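Local structure of amide synthase (Vibrio cholerae, 1L5A) at residues K159-Q162 / S163-E167. The protein makes an amide bond in vibriobactin biosynthesis, as a free-standing condensation enzyme of the nonribosomal peptide synthetase type. Numbering follows the deposited sequence.
Sequences KPYQ and SYLEE
The rings of Tyr161 and Tyr164 run alongside each other, with both hydroxyls directed roughly the same way. Their planes are 40° apart. Tyr161 CE1 meets Tyr164 CD2 at 3.7 Å. From the same side of the Tyr161 ring plane, Leu165 comes in obliquely, its CD2 3.6 Å from Tyr161 CE2. On that one side, the Tyr161 ring therefore has a tyrosine at one of its CE atoms and a leucine at the other. In both tyrosines CG is anti to the backbone N (chi1 -175° in Tyr161), which swings the two rings out on one side of the helix. Leu2 touches both tyrosine side chains, and Leu51 adds to the cover of Tyr161.

This is the first turn of helix 161-172 in the condensation domain. Ser163 N makes a hydrogen bond to Pro160 O at 3.0 Å, from above the carbonyl plane. Leu165 N to Tyr161 O, also 3.0 Å, starts the regular i to i+4 pattern, and Glu166 N to Gln162 O continues it. Asp50 OD2 accepts a hydrogen bond from Tyr161 N.

On another side of the turn, Gln162 bends at chi2 (60°) and lies roughly perpendicular to the Glu166 chain. Its NE2 gives a weak hydrogen bond to Glu166 OE2, 3.5 Å long but nearly straight. Pro160 CG rests 3.5 Å from Ser163 OG.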
# COMPACT_ATOMS: atom_id res chain seq x y z
N LYS A 159 2.30 20.97 2.40
CA LYS A 159 2.43 20.27 3.67
C LYS A 159 3.83 20.60 4.19
O LYS A 159 4.71 20.92 3.41
CB LYS A 159 2.31 18.76 3.46
CG LYS A 159 1.04 18.29 2.74
CD LYS A 159 -0.08 17.98 3.71
CE LYS A 159 -1.35 17.53 2.98
NZ LYS A 159 -1.17 16.34 2.06
N PRO A 160 4.05 20.53 5.51
CA PRO A 160 5.40 20.84 6.02
C PRO A 160 6.43 19.87 5.50
O PRO A 160 6.11 18.72 5.22
CB PRO A 160 5.24 20.77 7.54
CG PRO A 160 3.97 19.99 7.75
CD PRO A 160 3.09 20.39 6.62
N TYR A 161 7.68 20.34 5.38
CA TYR A 161 8.75 19.49 4.88
C TYR A 161 8.92 18.30 5.82
O TYR A 161 9.28 17.21 5.39
CB TYR A 161 10.08 20.27 4.80
CG TYR A 161 11.23 19.48 4.17
CD1 TYR A 161 11.18 19.09 2.83
CD2 TYR A 161 12.36 19.14 4.91
CE1 TYR A 161 12.22 18.40 2.25
CE2 TYR A 161 13.42 18.45 4.32
CZ TYR A 161 13.34 18.09 3.00
OH TYR A 161 14.40 17.46 2.38
N GLN A 162 8.65 18.53 7.11
CA GLN A 162 8.75 17.50 8.14
C GLN A 162 7.87 16.29 7.83
O GLN A 162 8.19 15.16 8.19
CB GLN A 162 8.36 18.09 9.50
CG GLN A 162 8.45 17.10 10.67
CD GLN A 162 9.85 16.55 10.88
OE1 GLN A 162 10.84 17.24 10.63
NE2 GLN A 162 9.93 15.31 11.34
N SER A 163 6.73 16.52 7.17
CA SER A 163 5.87 15.39 6.84
C SER A 163 6.59 14.51 5.82
O SER A 163 6.49 13.28 5.87
CB SER A 163 4.54 15.87 6.26
OG SER A 163 3.74 16.50 7.26
N TYR A 164 7.33 15.14 4.91
CA TYR A 164 8.08 14.40 3.90
C TYR A 164 9.22 13.63 4.59
O TYR A 164 9.45 12.45 4.31
CB TYR A 164 8.66 15.34 2.84
CG TYR A 164 9.64 14.68 1.90
CD1 TYR A 164 9.21 13.72 0.98
CD2 TYR A 164 11.00 14.92 2.01
CE1 TYR A 164 10.12 13.02 0.19
CE2 TYR A 164 11.93 14.22 1.23
CZ TYR A 164 11.48 13.27 0.33
OH TYR A 164 12.39 12.52 -0.38
N LEU A 165 9.93 14.27 5.50
CA LEU A 165 11.01 13.57 6.16
C LEU A 165 10.49 12.31 6.81
O LEU A 165 11.10 11.25 6.69
CB LEU A 165 11.67 14.45 7.22
CG LEU A 165 12.46 15.59 6.61
CD1 LEU A 165 13.22 16.27 7.72
CD2 LEU A 165 13.43 15.04 5.54
N GLU A 166 9.37 12.44 7.51
CA GLU A 166 8.77 11.30 8.18
C GLU A 166 8.43 10.20 7.18
O GLU A 166 8.76 9.03 7.37
CB GLU A 166 7.51 11.72 8.91
CG GLU A 166 7.76 12.39 10.23
CD GLU A 166 6.55 13.16 10.71
OE1 GLU A 166 5.44 12.96 10.14
OE2 GLU A 166 6.72 13.96 11.65
N GLU A 167 7.77 10.59 6.09
CA GLU A 167 7.42 9.61 5.08
C GLU A 167 8.70 8.93 4.56
O GLU A 167 8.77 7.69 4.51
CB GLU A 167 6.64 10.30 3.94
CG GLU A 167 6.01 9.34 2.95
CD GLU A 167 5.47 10.06 1.74
OE1 GLU A 167 4.29 10.46 1.75
OE2 GLU A 167 6.24 10.24 0.78